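Local coordinates for Lmo1340 protein (Listeria monocytogenes, PDB 4NLM) that is of unknown function but folds as a YqgU-like six-bladed beta propeller and is probably a lipid-attached surface protein, at residues N102-S107 with T137-N142; P146-F151 with N164-L169; T286-K291 with K303-D308. One frame throughout, in Å; residues are numbered along the deposited sequence.

Contact 1: N102-S107 with T137-N142; sequences NILLYS and TTFYWN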
# COMPACT_ATOMS: atom_id res chain seq x y z
N ASN A 102 11.71 -7.22 7.52
CA ASN A 102 12.46 -5.98 7.49
C ASN A 102 11.57 -4.78 7.31
O ASN A 102 10.44 -4.89 6.88
CB ASN A 102 13.42 -5.99 6.28
CG ASN A 102 14.48 -7.06 6.36
OD1 ASN A 102 15.27 -7.10 7.30
ND2 ASN A 102 14.50 -7.93 5.39
N ILE A 103 12.15 -3.63 7.59
CA ILE A 103 11.55 -2.34 7.35
C ILE A 103 12.46 -1.57 6.39
O ILE A 103 13.68 -1.69 6.47
CB ILE A 103 11.46 -1.54 8.66
CG1 ILE A 103 10.44 -2.17 9.61
CG2 ILE A 103 11.06 -0.09 8.38
CD1 ILE A 103 10.49 -1.64 11.02
N LEU A 104 11.85 -0.83 5.46
CA LEU A 104 12.54 0.18 4.68
C LEU A 104 12.23 1.52 5.32
O LEU A 104 11.05 1.85 5.55
CB LEU A 104 12.00 0.23 3.27
CG LEU A 104 12.35 1.46 2.46
CD1 LEU A 104 13.80 1.51 2.10
CD2 LEU A 104 11.50 1.52 1.21
N LEU A 105 13.27 2.26 5.65
CA LEU A 105 13.13 3.61 6.16
C LEU A 105 13.84 4.54 5.21
O LEU A 105 15.04 4.39 4.95
CB LEU A 105 13.76 3.75 7.54
CG LEU A 105 13.71 5.14 8.15
CD1 LEU A 105 12.28 5.60 8.35
CD2 LEU A 105 14.48 5.13 9.45
N TYR A 106 13.10 5.51 4.69
CA TYR A 106 13.66 6.56 3.87
C TYR A 106 13.54 7.82 4.71
O TYR A 106 12.43 8.24 5.07
CB TYR A 106 12.90 6.68 2.56
CG TYR A 106 13.38 7.75 1.61
CD1 TYR A 106 14.73 7.99 1.37
CD2 TYR A 106 12.46 8.57 0.95
CE1 TYR A 106 15.16 8.94 0.49
CE2 TYR A 106 12.89 9.53 0.06
CZ TYR A 106 14.23 9.72 -0.16
OH TYR A 106 14.67 10.72 -1.04
N SER A 107 14.68 8.42 5.05
CA SER A 107 14.69 9.54 5.94
C SER A 107 15.79 10.52 5.54
O SER A 107 16.69 10.20 4.80
CB SER A 107 14.88 9.11 7.38
OG SER A 107 16.12 8.46 7.61
N THR A 137 10.01 10.23 -3.54
CA THR A 137 10.27 8.87 -4.01
C THR A 137 9.10 7.95 -3.66
O THR A 137 8.55 8.01 -2.56
CB THR A 137 11.54 8.33 -3.33
OG1 THR A 137 12.63 9.23 -3.53
CG2 THR A 137 11.90 6.97 -3.88
N THR A 138 8.79 7.06 -4.59
CA THR A 138 7.76 6.05 -4.37
C THR A 138 8.44 4.69 -4.47
O THR A 138 9.16 4.43 -5.44
CB THR A 138 6.61 6.15 -5.40
OG1 THR A 138 6.10 7.48 -5.39
CG2 THR A 138 5.49 5.17 -5.09
N PHE A 139 8.19 3.79 -3.51
CA PHE A 139 8.90 2.54 -3.40
C PHE A 139 8.04 1.33 -3.67
O PHE A 139 6.91 1.28 -3.19
CB PHE A 139 9.50 2.38 -2.00
CG PHE A 139 10.53 3.40 -1.63
CD1 PHE A 139 10.15 4.60 -1.05
CD2 PHE A 139 11.88 3.17 -1.84
CE1 PHE A 139 11.08 5.55 -0.69
CE2 PHE A 139 12.81 4.14 -1.48
CZ PHE A 139 12.41 5.33 -0.89
N TYR A 140 8.59 0.31 -4.36
CA TYR A 140 7.89 -0.93 -4.71
C TYR A 140 8.78 -2.09 -4.31
O TYR A 140 9.81 -2.34 -4.95
CB TYR A 140 7.61 -0.96 -6.21
CG TYR A 140 6.72 0.17 -6.64
CD1 TYR A 140 5.35 0.06 -6.58
CD2 TYR A 140 7.24 1.38 -7.03
CE1 TYR A 140 4.52 1.08 -6.95
CE2 TYR A 140 6.41 2.43 -7.39
CZ TYR A 140 5.05 2.25 -7.36
OH TYR A 140 4.19 3.26 -7.70
N TRP A 141 8.39 -2.80 -3.27
CA TRP A 141 9.21 -3.90 -2.75
C TRP A 141 8.82 -5.19 -3.46
O TRP A 141 7.66 -5.55 -3.45
CB TRP A 141 8.97 -4.04 -1.25
CG TRP A 141 10.12 -4.61 -0.47
CD1 TRP A 141 10.97 -5.60 -0.83
CD2 TRP A 141 10.54 -4.14 0.82
NE1 TRP A 141 11.87 -5.79 0.16
CE2 TRP A 141 11.65 -4.91 1.18
CE3 TRP A 141 10.07 -3.15 1.71
CZ2 TRP A 141 12.34 -4.72 2.35
CZ3 TRP A 141 10.73 -2.99 2.88
CH2 TRP A 141 11.87 -3.73 3.18
N ASN A 142 9.76 -5.92 -4.05
CA ASN A 142 9.50 -7.14 -4.80
C ASN A 142 9.09 -8.27 -3.88
O ASN A 142 9.83 -8.66 -3.02
CB ASN A 142 10.77 -7.45 -5.61
CG ASN A 142 10.59 -8.56 -6.62
OD1 ASN A 142 9.96 -9.58 -6.36
ND2 ASN A 142 11.19 -8.38 -7.77
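Leu104 and Tyr106 of strand 102-107 face Phe139 and Trp141 of strand 137-141, the two strands running nearly antiparallel (169°) with axes 10.2 Å apart, too far to pair, so the gap is filled by side chains, one of which reaches the opposing backbone. Three aromatic residues suit such a spacing, because wide rings reach far. The Phe139 ring lies between layers: Leu104 CD2 sits over one face, 3.8 Å from the ring centroid in a CH-pi contact, while Thr137 CG2 of its own strand covers the opposite face. Its outer rim, CZ foremost, meets the face of Tyr106, an offset edge-to-face pair with centroids 5.3 Å apart and planes at 66°. With CG anti to the backbone N (chi1 179°), Tyr106 reaches across the gap. Trp141 brings the benzo end of its indole to the other strand, CZ3 lying 3.5 Å from Leu104 CB and CH2 pointing at the backbone of Ile103. The polar ends have partners outside the two strands: Tyr106 OH and Thr137 OG1 both bond to Leu135 O, and Trp141 NE1 to Pro146 O. The two strands belong to successive four-stranded propeller blades, and Met116 of strand 114-120 and Ile149 of strand 148-155 continue the apolar layer between them.

Contact 2: P146-F151 with N164-L169; sequences PEKIMF and NWDYTL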
# COMPACT_ATOMS: atom_id res chain seq x y z
N PRO A 146 12.52 -10.43 -2.28
CA PRO A 146 12.52 -9.24 -1.44
C PRO A 146 13.88 -8.58 -1.15
O PRO A 146 13.94 -7.60 -0.39
CB PRO A 146 11.76 -9.69 -0.19
CG PRO A 146 12.06 -11.15 -0.13
CD PRO A 146 12.05 -11.62 -1.55
N GLU A 147 14.91 -9.05 -1.83
CA GLU A 147 16.18 -8.37 -1.83
C GLU A 147 16.11 -7.12 -2.74
O GLU A 147 17.03 -6.27 -2.75
CB GLU A 147 17.26 -9.32 -2.31
CG GLU A 147 17.59 -10.46 -1.34
CD GLU A 147 16.63 -11.65 -1.30
OE1 GLU A 147 15.83 -11.87 -2.24
OE2 GLU A 147 16.69 -12.45 -0.32
N LYS A 148 15.07 -7.03 -3.57
CA LYS A 148 14.96 -5.97 -4.56
C LYS A 148 13.87 -4.96 -4.24
O LYS A 148 12.71 -5.35 -4.00
CB LYS A 148 14.59 -6.55 -5.92
CG LYS A 148 15.57 -7.56 -6.45
CD LYS A 148 15.17 -8.02 -7.83
CE LYS A 148 15.99 -9.25 -8.19
NZ LYS A 148 15.75 -9.63 -9.60
N ILE A 149 14.23 -3.68 -4.26
CA ILE A 149 13.29 -2.59 -4.08
C ILE A 149 13.46 -1.66 -5.26
O ILE A 149 14.54 -1.10 -5.51
CB ILE A 149 13.51 -1.85 -2.76
CG1 ILE A 149 13.37 -2.80 -1.57
CG2 ILE A 149 12.48 -0.73 -2.59
CD1 ILE A 149 13.69 -2.16 -0.24
N MSE A 150 12.38 -1.48 -6.00
CA MSE A 150 12.37 -0.56 -7.11
C MSE A 150 11.79 0.75 -6.62
O MSE A 150 10.91 0.77 -5.76
CB MSE A 150 11.51 -1.18 -8.22
CG MSE A 150 11.13 -0.30 -9.39
SE MSE A 150 10.34 -1.47 -10.76
CE MSE A 150 8.61 -1.95 -9.93
N PHE A 151 12.24 1.87 -7.16
CA PHE A 151 11.72 3.15 -6.75
C PHE A 151 11.75 4.16 -7.86
O PHE A 151 12.64 4.16 -8.74
CB PHE A 151 12.40 3.65 -5.48
CG PHE A 151 13.88 3.71 -5.55
CD1 PHE A 151 14.49 4.87 -5.95
CD2 PHE A 151 14.66 2.65 -5.14
CE1 PHE A 151 15.86 4.98 -6.04
CE2 PHE A 151 16.04 2.74 -5.21
CZ PHE A 151 16.64 3.90 -5.66
N ASN A 164 16.22 0.15 -9.65
CA ASN A 164 16.10 -1.04 -8.82
C ASN A 164 17.32 -1.21 -7.97
O ASN A 164 18.44 -1.25 -8.48
CB ASN A 164 15.94 -2.29 -9.68
CG ASN A 164 15.76 -3.55 -8.86
OD1 ASN A 164 15.04 -3.56 -7.86
ND2 ASN A 164 16.39 -4.61 -9.28
N TRP A 165 17.12 -1.29 -6.67
CA TRP A 165 18.17 -1.53 -5.72
C TRP A 165 18.12 -2.92 -5.16
O TRP A 165 17.13 -3.25 -4.51
CB TRP A 165 18.02 -0.53 -4.58
CG TRP A 165 19.09 -0.59 -3.50
CD1 TRP A 165 20.42 -0.83 -3.67
CD2 TRP A 165 18.90 -0.32 -2.10
NE1 TRP A 165 21.09 -0.72 -2.46
CE2 TRP A 165 20.18 -0.41 -1.48
CE3 TRP A 165 17.79 -0.01 -1.30
CZ2 TRP A 165 20.36 -0.23 -0.12
CZ3 TRP A 165 17.99 0.19 0.06
CH2 TRP A 165 19.26 0.09 0.64
N ASP A 166 19.14 -3.74 -5.48
CA ASP A 166 19.28 -5.03 -4.84
C ASP A 166 20.17 -4.74 -3.65
O ASP A 166 21.39 -4.57 -3.80
CB ASP A 166 19.91 -6.09 -5.73
CG ASP A 166 19.96 -7.42 -5.06
OD1 ASP A 166 20.19 -7.46 -3.82
OD2 ASP A 166 19.73 -8.44 -5.74
N TYR A 167 19.55 -4.61 -2.48
CA TYR A 167 20.30 -4.15 -1.32
C TYR A 167 21.22 -5.20 -0.74
O TYR A 167 22.11 -4.87 0.04
CB TYR A 167 19.36 -3.57 -0.26
CG TYR A 167 18.38 -4.55 0.33
CD1 TYR A 167 18.76 -5.43 1.32
CD2 TYR A 167 17.03 -4.53 -0.06
CE1 TYR A 167 17.83 -6.32 1.89
CE2 TYR A 167 16.11 -5.39 0.50
CZ TYR A 167 16.51 -6.30 1.46
OH TYR A 167 15.57 -7.15 2.00
N THR A 168 21.02 -6.45 -1.11
CA THR A 168 21.88 -7.54 -0.66
C THR A 168 23.16 -7.60 -1.48
O THR A 168 24.18 -8.10 -0.99
CB THR A 168 21.14 -8.89 -0.65
OG1 THR A 168 20.88 -9.35 -1.98
CG2 THR A 168 19.87 -8.86 0.16
N LEU A 169 23.11 -7.09 -2.71
CA LEU A 169 24.27 -7.10 -3.60
C LEU A 169 24.85 -5.72 -3.88
O LEU A 169 25.78 -5.59 -4.68
CB LEU A 169 23.88 -7.77 -4.92
CG LEU A 169 23.47 -9.24 -4.75
CD1 LEU A 169 23.11 -9.84 -6.11
CD2 LEU A 169 24.57 -10.06 -4.07
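Ile149 and Trp165 form the hydrogen-bonded pair of this antiparallel ladder, their backbones exchanging two nearly straight bonds: Ile149 N to Trp165 O at 2.9 Å and Trp165 N to Ile149 O at 2.8 Å. Tyr167 N extends the ladder past the strand end, reaching Glu147 O at 3.0 Å, and the same carbonyl takes a CA-H...O contact from Asp166. Strands 148-155 and 159-166 make a beta hairpin, the middle two strands of a four-stranded propeller blade. Apolar contacts gather on the side of Ile149 and Trp165, where branched and aromatic groups suit the interior next to strand 114-120. There Phe151 presents the edge of its ring, CE2, to Trp165 CB at 3.9 Å. Tyr167, its CG held between the backbone N and carbonyl carbon (chi1 63°), swings its ring back beneath Glu147 CA, with CE2 4.1 Å from Ile149 CD1. The side of Lys148, Asn164 and Asp166 is more polar, though Met150 shares it. Asn164 OD1 lies 3.6 Å from Lys148 CB, whereas the extended lysine carries NZ away to a salt bridge with Asp187. Asp166 OD1 accepts Leu169 N from above the carboxylate plane, an Asx motif, and Thr168 OG1 at 2.7 Å through its syn lone pair; together they hold the carboxylate against the turn.

Contact 3: T286-K291 with K303-D308; sequences TFVPYK and KLVKID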
# COMPACT_ATOMS: atom_id res chain seq x y z
N THR A 286 -12.90 -3.95 -0.48
CA THR A 286 -12.98 -2.60 -1.03
C THR A 286 -14.20 -1.88 -0.50
O THR A 286 -15.23 -2.49 -0.20
CB THR A 286 -13.06 -2.62 -2.57
OG1 THR A 286 -13.01 -1.30 -3.11
CG2 THR A 286 -14.24 -3.40 -3.09
N PHE A 287 -14.08 -0.56 -0.42
CA PHE A 287 -15.26 0.27 -0.26
C PHE A 287 -15.96 0.40 -1.60
O PHE A 287 -15.34 0.37 -2.68
CB PHE A 287 -14.90 1.65 0.35
CG PHE A 287 -14.48 1.51 1.75
CD1 PHE A 287 -15.45 1.40 2.75
CD2 PHE A 287 -13.16 1.48 2.12
CE1 PHE A 287 -15.08 1.19 4.04
CE2 PHE A 287 -12.80 1.28 3.41
CZ PHE A 287 -13.77 1.16 4.39
N VAL A 288 -17.29 0.53 -1.53
CA VAL A 288 -18.15 0.63 -2.68
C VAL A 288 -19.20 1.71 -2.39
O VAL A 288 -19.81 1.66 -1.35
CB VAL A 288 -18.85 -0.72 -2.96
CG1 VAL A 288 -19.80 -0.64 -4.11
CG2 VAL A 288 -17.84 -1.80 -3.26
N PRO A 289 -19.45 2.61 -3.34
CA PRO A 289 -20.48 3.61 -3.13
C PRO A 289 -21.87 3.02 -3.32
O PRO A 289 -22.03 2.05 -4.02
CB PRO A 289 -20.22 4.64 -4.25
CG PRO A 289 -18.93 4.24 -4.87
CD PRO A 289 -18.76 2.80 -4.63
N TYR A 290 -22.86 3.67 -2.73
CA TYR A 290 -24.24 3.25 -2.90
C TYR A 290 -24.86 3.67 -4.22
O TYR A 290 -25.83 3.06 -4.67
CB TYR A 290 -25.10 3.75 -1.75
CG TYR A 290 -24.79 3.06 -0.47
CD1 TYR A 290 -25.14 1.73 -0.29
CD2 TYR A 290 -24.16 3.71 0.56
CE1 TYR A 290 -24.85 1.08 0.87
CE2 TYR A 290 -23.85 3.06 1.74
CZ TYR A 290 -24.21 1.71 1.88
OH TYR A 290 -23.96 1.07 3.06
N LYS A 291 -24.32 4.71 -4.83
CA LYS A 291 -24.86 5.17 -6.09
C LYS A 291 -23.79 5.93 -6.87
O LYS A 291 -22.82 6.41 -6.30
CB LYS A 291 -26.09 6.05 -5.88
CG LYS A 291 -25.77 7.39 -5.27
CD LYS A 291 -27.01 8.27 -5.02
CE LYS A 291 -26.57 9.45 -4.17
NZ LYS A 291 -27.68 10.41 -3.91
N LYS A 303 -20.22 1.26 1.56
CA LYS A 303 -20.20 -0.02 2.27
C LYS A 303 -18.84 -0.68 2.03
O LYS A 303 -18.20 -0.45 1.04
CB LYS A 303 -21.30 -0.94 1.85
CG LYS A 303 -21.48 -1.06 0.40
CD LYS A 303 -22.53 -2.12 0.12
CE LYS A 303 -22.94 -2.10 -1.31
NZ LYS A 303 -24.03 -3.11 -1.51
N LEU A 304 -18.44 -1.44 3.03
CA LEU A 304 -17.21 -2.23 2.95
C LEU A 304 -17.61 -3.63 2.54
O LEU A 304 -18.39 -4.30 3.22
CB LEU A 304 -16.53 -2.26 4.29
CG LEU A 304 -15.27 -3.13 4.32
CD1 LEU A 304 -14.22 -2.63 3.35
CD2 LEU A 304 -14.73 -3.15 5.73
N VAL A 305 -17.07 -4.09 1.42
CA VAL A 305 -17.39 -5.43 0.98
C VAL A 305 -16.16 -6.27 0.86
O VAL A 305 -15.02 -5.79 0.79
CB VAL A 305 -18.11 -5.42 -0.36
CG1 VAL A 305 -19.34 -4.55 -0.30
CG2 VAL A 305 -17.17 -5.01 -1.49
N LYS A 306 -16.42 -7.57 0.94
CA LYS A 306 -15.42 -8.61 0.72
C LYS A 306 -15.85 -9.42 -0.49
O LYS A 306 -16.96 -9.98 -0.53
CB LYS A 306 -15.20 -9.47 1.97
CG LYS A 306 -16.22 -10.50 2.40
CD LYS A 306 -15.65 -11.31 3.57
CE LYS A 306 -16.69 -12.24 4.17
NZ LYS A 306 -16.31 -12.72 5.53
N ILE A 307 -14.98 -9.41 -1.49
CA ILE A 307 -15.22 -10.19 -2.69
C ILE A 307 -14.26 -11.36 -2.72
O ILE A 307 -13.08 -11.25 -2.42
CB ILE A 307 -14.92 -9.30 -3.90
CG1 ILE A 307 -15.99 -8.23 -3.93
CG2 ILE A 307 -14.86 -10.08 -5.22
CD1 ILE A 307 -15.59 -7.10 -4.81
N ASP A 308 -14.80 -12.53 -3.05
CA ASP A 308 -14.00 -13.73 -3.26
C ASP A 308 -14.05 -13.97 -4.77
O ASP A 308 -15.02 -14.51 -5.29
CB ASP A 308 -14.58 -14.93 -2.50
CG ASP A 308 -13.76 -16.21 -2.70
OD1 ASP A 308 -13.02 -16.33 -3.68
OD2 ASP A 308 -13.94 -17.11 -1.87
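Thr286 and Val305, then Val288 and Lys303, are the hydrogen-bonded pairs of an antiparallel ladder tied by four backbone bonds, the straightest from Val305 N to Thr286 O at 2.9 Å (177°). The tightly packed part lies around these strands' buried residues. On one side of the sheet Leu304 CD1 stands over the centre of the Phe287 ring, 4.0 Å from the centroid and 12° off its normal. On the opposite side, in the conformer of Val305 given, Thr286 CG2 lies alongside Val305 CG2, and Val288 CG2 meets the same methyl at 3.7 Å from a roughly perpendicular direction. Branching at CB suits all three, since it puts methyls close to the extended backbone. Thr286 also tucks its hydroxyl back on its own strand, where OG1 donates to Phe287 O at 2.9 Å. The ladder joins the first two of three strands, 284-289, 302-308 and 313-321, in one sheet of the six-bladed propeller, and Val288 and Ile307 continue to Tyr259 of strand 255-266. On the solvent side the contact is looser in kind, though Lys303 is broadly covered, by Tyr290 and the Val288 backbone. The tyrosine lies obliquely against the lysine's aliphatic chain, Tyr290 OH 3.5 Å from Lys303 CB, and that hydroxyl is engaged by Glu319 and by Leu320 N. Lys303 has CG between its backbone N and carbonyl carbon (chi1 46°), which brings its methylenes beside the Tyr290 ring.

Overall arrangement
Contacts 1 and 2 share a blade: strand 137-141 pairs with strand 148-155, Tyr140 N lying 2.8 Å from Met150 O, and the centres of the two contacts are 10 Å apart. Contact 1 is the more central, about 11 Å from the middle of the chain against 18 Å for the others, and joins two blades through side chains rather than backbone pairing, chiefly three aromatics and a leucine. Contacts 2 and 3 are instead ladders within one sheet, where backbone bonds set the register and side chains divide between its two sides. Contact 2 is partly exposed and rich in polar groups; contact 3 is mostly buried and largely apolar, with one exposed tyrosine at its rim. It lies across the propeller, its centre about 35 Å from that of contact 2.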